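Local coordinates for protein putative oxidoreductase (Staphylococcus aureus subsp. aureus, PDB 3IV4) that is probably a thioredoxin-fold oxidoreductase of the monothiol bacilliredoxin (BrxC) type, likely to act in thiol-disulfide exchange, at residues Gln19-Asn24 with Phe86-Gly91; Thr76-Lys79 with Pro83-Phe86. All blocks are in the same frame, centred on the assembly; numbering follows the deposited sequence. Where two conformers were deposited one is given.

Interaction 1: Gln19-Asn24 with Phe86-Gly91; sequences QVIEEN and FYFVNG
Ile-21, in the last turn of helix 14-23, sets its CG2 methyl on one face of the Phe-88 ring. The pairing packs a helix of this thioredoxin fold against the end of strand 84-89, which lies in the mixed beta sheet. The methyl stands 4.3 Å from the ring centroid and 23° off the ring normal, so this is a CH-pi contact over the face; its nearest ring atom is Phe-88 CG, 4.0 Å from Ile-21 CG2. A branched aliphatic residue suits the place because its two arms can serve different neighbours. With the chi1 of Ile-21 at 69°, CG1 sits between the backbone N and the carbonyl carbon; CG2 is then turned onto the ring, while Ile-21 CD1 runs on to within 3.9 Å of Gly-91 O. Phe-88 is also held edge-to-face by Phe-17, and Ile-21 packs on Val-27 of the neighbouring strand, so both belong to a buried apolar layer. Beyond them Asn-90 and Gly-91 form the two-residue turn of a beta hairpin between antiparallel strands 84-89 and 92-98. Glycine, lacking a side chain, readily adopts the positive phi found at Gly-91. The polar backbone groups nearby meet through solvent rather than directly: the water that accepts from Gly-91 N at 2.8 Å lies 2.9 Å from Ile-21 O.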
loop_
_atom_site.group_PDB
_atom_site.type_symbol
_atom_site.label_atom_id
_atom_site.label_comp_id
_atom_site.label_asym_id
_atom_site.label_seq_id
_atom_site.Cartn_x
_atom_site.Cartn_y
_atom_site.Cartn_z
ATOM N N GLN A 19 6.614 -6.238 -10.826
ATOM C CA GLN A 19 8.006 -6.492 -10.467
ATOM C C GLN A 19 8.172 -6.582 -8.956
ATOM O O GLN A 19 8.841 -7.474 -8.440
ATOM C CB GLN A 19 8.921 -5.403 -11.029
ATOM C CG GLN A 19 10.390 -5.659 -10.771
ATOM C CD GLN A 19 10.979 -6.718 -11.692
ATOM O OE1 GLN A 19 10.320 -7.189 -12.618
ATOM N NE2 GLN A 19 12.229 -7.088 -11.444
ATOM N N VAL A 20 7.547 -5.656 -8.247
ATOM C CA VAL A 20 7.708 -5.599 -6.806
ATOM C C VAL A 20 7.160 -6.854 -6.102
ATOM O O VAL A 20 7.842 -7.444 -5.260
ATOM C CB VAL A 20 7.078 -4.313 -6.237
ATOM C CG1 VAL A 20 6.976 -4.413 -4.756
ATOM C CG2 VAL A 20 7.902 -3.083 -6.653
ATOM N N ILE A 21 5.952 -7.278 -6.475
ATOM C CA ILE A 21 5.248 -8.388 -5.794
ATOM C C ILE A 21 5.887 -9.725 -6.148
ATOM O O ILE A 21 5.758 -10.689 -5.411
ATOM C CB ILE A 21 3.700 -8.404 -6.010
ATOM C CG1 ILE A 21 3.359 -8.757 -7.467
ATOM C CG2 ILE A 21 3.061 -7.102 -5.529
ATOM C CD1 ILE A 21 1.878 -8.896 -7.744
ATOM N N GLU A 22 6.603 -9.757 -7.266
ATOM C CA GLU A 22 7.402 -10.913 -7.649
ATOM C C GLU A 22 8.731 -10.994 -6.890
ATOM O O GLU A 22 9.106 -12.065 -6.394
ATOM C CB GLU A 22 7.640 -10.887 -9.169
ATOM C CG GLU A 22 8.741 -11.836 -9.680
ATOM C CD GLU A 22 8.369 -13.301 -9.521
ATOM O OE1 GLU A 22 7.152 -13.618 -9.527
ATOM O OE2 GLU A 22 9.293 -14.140 -9.391
ATOM N N GLU A 23 9.423 -9.862 -6.792
ATOM C CA GLU A 23 10.774 -9.816 -6.230
ATOM C C GLU A 23 10.801 -9.901 -4.711
ATOM O O GLU A 23 11.806 -10.308 -4.131
ATOM C CB GLU A 23 11.485 -8.531 -6.642
ATOM C CG GLU A 23 11.974 -8.503 -8.072
ATOM C CD GLU A 23 12.898 -7.317 -8.324
ATOM O OE1 GLU A 23 12.564 -6.173 -7.924
ATOM O OE2 GLU A 23 13.971 -7.531 -8.922
ATOM N N ASN A 24 9.704 -9.504 -4.072
ATOM C CA ASN A 24 9.628 -9.486 -2.616
ATOM C C ASN A 24 8.584 -10.471 -2.132
ATOM O O ASN A 24 7.436 -10.427 -2.584
ATOM C CB ASN A 24 9.238 -8.092 -2.123
ATOM C CG ASN A 24 10.198 -7.015 -2.577
ATOM O OD1 ASN A 24 11.153 -6.709 -1.873
ATOM N ND2 ASN A 24 9.953 -6.431 -3.757
ATOM N N PHE A 86 -3.041 -3.112 0.795
ATOM C CA PHE A 86 -3.036 -4.524 0.428
ATOM C C PHE A 86 -1.750 -5.151 0.934
ATOM O O PHE A 86 -0.715 -4.501 0.997
ATOM C CB PHE A 86 -3.016 -4.665 -1.098
ATOM C CG PHE A 86 -4.259 -4.212 -1.765
ATOM C CD1 PHE A 86 -5.306 -5.109 -1.972
ATOM C CD2 PHE A 86 -4.413 -2.880 -2.186
ATOM C CE1 PHE A 86 -6.485 -4.698 -2.591
ATOM C CE2 PHE A 86 -5.580 -2.473 -2.805
ATOM C CZ PHE A 86 -6.616 -3.381 -3.002
ATOM N N TYR A 87 -1.840 -6.432 1.262
ATOM C CA TYR A 87 -0.678 -7.224 1.649
ATOM C C TYR A 87 -0.586 -8.411 0.720
ATOM O O TYR A 87 -1.548 -9.197 0.601
ATOM C CB TYR A 87 -0.817 -7.689 3.090
ATOM C CG TYR A 87 0.366 -8.447 3.666
ATOM C CD1 TYR A 87 1.683 -8.029 3.445
ATOM C CD2 TYR A 87 0.151 -9.564 4.464
ATOM C CE1 TYR A 87 2.770 -8.732 4.006
ATOM C CE2 TYR A 87 1.217 -10.264 5.036
ATOM C CZ TYR A 87 2.522 -9.846 4.800
ATOM O OH TYR A 87 3.572 -10.563 5.379
ATOM N N PHE A 88 0.559 -8.507 0.048
ATOM C CA PHE A 88 0.863 -9.619 -0.871
ATOM C C PHE A 88 1.936 -10.534 -0.315
ATOM O O PHE A 88 2.986 -10.079 0.142
ATOM C CB PHE A 88 1.325 -9.096 -2.240
ATOM C CG PHE A 88 0.282 -8.306 -2.960
ATOM C CD1 PHE A 88 -0.601 -8.927 -3.846
ATOM C CD2 PHE A 88 0.141 -6.937 -2.715
ATOM C CE1 PHE A 88 -1.597 -8.186 -4.501
ATOM C CE2 PHE A 88 -0.853 -6.190 -3.368
ATOM C CZ PHE A 88 -1.715 -6.802 -4.257
ATOM N N VAL A 89 1.635 -11.828 -0.339
ATOM C CA VAL A 89 2.589 -12.839 0.105
ATOM C C VAL A 89 2.854 -13.727 -1.100
ATOM O O VAL A 89 1.937 -14.330 -1.634
ATOM C CB VAL A 89 2.039 -13.671 1.290
ATOM C CG1 VAL A 89 2.981 -14.829 1.608
ATOM C CG2 VAL A 89 1.837 -12.783 2.513
ATOM N N ASN A 90 4.117 -13.786 -1.537
ATOM C CA ASN A 90 4.475 -14.475 -2.786
ATOM C C ASN A 90 3.551 -14.128 -3.959
ATOM O O ASN A 90 3.111 -15.009 -4.715
ATOM C CB ASN A 90 4.490 -15.989 -2.575
ATOM C CG ASN A 90 5.654 -16.448 -1.735
ATOM O OD1 ASN A 90 5.480 -16.891 -0.605
ATOM N ND2 ASN A 90 6.846 -16.342 -2.284
ATOM N N GLY A 91 3.253 -12.841 -4.105
ATOM C CA GLY A 91 2.490 -12.355 -5.235
ATOM C C GLY A 91 0.984 -12.433 -5.122
ATOM O O GLY A 91 0.281 -12.001 -6.036
HETATM O O HOH W 1 4.476 -10.637 -2.788
#

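Interaction 2: Thr76-Lys79 with Pro83-Phe86; sequences TNVK and PQAF
Gln-84 reaches from the start of strand 84-89 to the loop that follows helix 66-76, where its NE2 donates to the carbonyl oxygen Lys-79 O over 3.1 Å. The reach depends on an extended chain, which carries the amide straight out from the strand, and chi3 of 49° sets its plane. The acceptor lies close to that plane and the N-H points at it almost linearly, at 170°. The peptide before Pro-83 is cis, and a cis-proline just before this strand is a hallmark of thioredoxin folds. The other end of the amide is used as well, for a water donates to Gln-84 OE1 at 2.7 Å and to Val-78 O. Val-78 has CG1 anti to the backbone N (chi1 176°), which brings this methyl to 3.4 Å from Gln-84 NE2, while its CB meets the edge of the Phe-86 ring at CE1. Thr-76 crosses the same ring obliquely, its CG2 3.7 Å from Phe-86 CE1. Its hydroxyl stays satisfied beside the aromatic carbons: Thr-76 OG1 bonds to Ile-72 O in the helix and accepts from Val-78 N at 3.2 Å, forming an ST turn. A residue with one methyl and one hydroxyl thus suits a helix end that borders an apolar ring. With a water bridging Gln-84 OE1 to Val-78 O and an almost straight bond at NE2, both ends of the buried amide are engaged, which fixes its rotation and ties loop to strand.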
loop_
_atom_site.group_PDB
_atom_site.type_symbol
_atom_site.label_atom_id
_atom_site.label_comp_id
_atom_site.label_asym_id
_atom_site.label_seq_id
_atom_site.Cartn_x
_atom_site.Cartn_y
_atom_site.Cartn_z
ATOM N N THR A 76 -6.909 -8.116 -7.651
ATOM C CA THR A 76 -7.343 -8.576 -6.330
ATOM C C THR A 76 -8.837 -8.844 -6.286
ATOM O O THR A 76 -9.349 -9.416 -5.312
ATOM C CB THR A 76 -7.025 -7.464 -5.279
ATOM O OG1 THR A 76 -7.743 -6.264 -5.626
ATOM C CG2 THR A 76 -5.516 -7.167 -5.219
ATOM N N ASN A 77 -9.548 -8.451 -7.342
ATOM C CA ASN A 77 -11.008 -8.403 -7.313
ATOM C C ASN A 77 -11.625 -7.640 -6.138
ATOM O O ASN A 77 -12.728 -7.948 -5.681
ATOM C CB ASN A 77 -11.628 -9.794 -7.452
ATOM C CG ASN A 77 -13.001 -9.727 -8.072
ATOM O OD1 ASN A 77 -13.310 -8.789 -8.825
ATOM N ND2 ASN A 77 -13.845 -10.691 -7.746
ATOM N N VAL A 78 -10.901 -6.617 -5.678
ATOM C CA VAL A 78 -11.375 -5.741 -4.628
ATOM C C VAL A 78 -11.673 -4.375 -5.244
ATOM O O VAL A 78 -10.790 -3.742 -5.820
ATOM C CB VAL A 78 -10.336 -5.617 -3.488
ATOM C CG1 VAL A 78 -10.805 -4.616 -2.448
ATOM C CG2 VAL A 78 -10.112 -6.989 -2.829
ATOM N N LYS A 79 -12.920 -3.921 -5.146
ATOM C CA LYS A 79 -13.275 -2.657 -5.785
ATOM C C LYS A 79 -12.502 -1.501 -5.166
ATOM O O LYS A 79 -12.172 -1.493 -3.974
ATOM C CB LYS A 79 -14.784 -2.405 -5.777
ATOM C CG LYS A 79 -15.585 -3.364 -6.680
ATOM C CD LYS A 79 -15.436 -3.093 -8.175
ATOM C CE LYS A 79 -15.923 -4.280 -8.991
ATOM N NZ LYS A 79 -14.978 -5.443 -8.835
ATOM N N PRO A 83 -8.131 5.871 0.963
ATOM C CA PRO A 83 -6.929 5.052 0.913
ATOM C C PRO A 83 -7.292 3.569 1.015
ATOM O O PRO A 83 -8.305 3.220 1.607
ATOM C CB PRO A 83 -6.165 5.496 2.158
ATOM C CG PRO A 83 -7.224 5.863 3.128
ATOM C CD PRO A 83 -8.316 6.487 2.293
ATOM N N GLN A 84 -6.429 2.707 0.492
ATOM C CA GLN A 84 -6.693 1.271 0.498
ATOM C C GLN A 84 -5.367 0.559 0.549
ATOM O O GLN A 84 -4.486 0.835 -0.259
ATOM C CB GLN A 84 -7.470 0.892 -0.757
ATOM C CG GLN A 84 -7.944 -0.544 -0.784
ATOM C CD GLN A 84 -8.859 -0.781 -1.993
ATOM O OE1 GLN A 84 -8.515 -0.417 -3.126
ATOM N NE2 GLN A 84 -10.041 -1.352 -1.747
ATOM N N ALA A 85 -5.212 -0.373 1.481
ATOM C CA ALA A 85 -3.926 -1.039 1.633
ATOM C C ALA A 85 -4.082 -2.521 1.378
ATOM O O ALA A 85 -5.128 -3.100 1.691
ATOM C CB ALA A 85 -3.358 -0.791 3.038
ATOM N N PHE A 86 -3.041 -3.112 0.795
ATOM C CA PHE A 86 -3.036 -4.524 0.428
ATOM C C PHE A 86 -1.750 -5.151 0.934
ATOM O O PHE A 86 -0.715 -4.501 0.997
ATOM C CB PHE A 86 -3.016 -4.665 -1.098
ATOM C CG PHE A 86 -4.259 -4.212 -1.765
ATOM C CD1 PHE A 86 -5.306 -5.109 -1.972
ATOM C CD2 PHE A 86 -4.413 -2.880 -2.186
ATOM C CE1 PHE A 86 -6.485 -4.698 -2.591
ATOM C CE2 PHE A 86 -5.580 -2.473 -2.805
ATOM C CZ PHE A 86 -6.616 -3.381 -3.002
HETATM O O HOH W 2 -8.814 -1.805 -5.414
#

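Both contacts use strand 84-89, which lies between strands 26-32 and 92-98. Interaction 1 joins the later part of the strand and the following turn to helix 14-23, whereas interaction 2 joins its beginning to the loop after helix 66-76. In interaction 1 Ile-21 and Phe-88 are buried and the turn at Asn-90 is exposed; in interaction 2 buried Gln-84 and Phe-86 of the strand meet partly exposed or exposed loop residues. Across interaction 1 the two segments share no direct hydrogen bond; interaction 2 has one, made by a side-chain amide. A water bridges each pair of segments. Phe-86 belongs to both ranges but packs only in interaction 2, and the two contacts meet where Phe-88 CZ lies 3.9 Å from Thr-76 CG2.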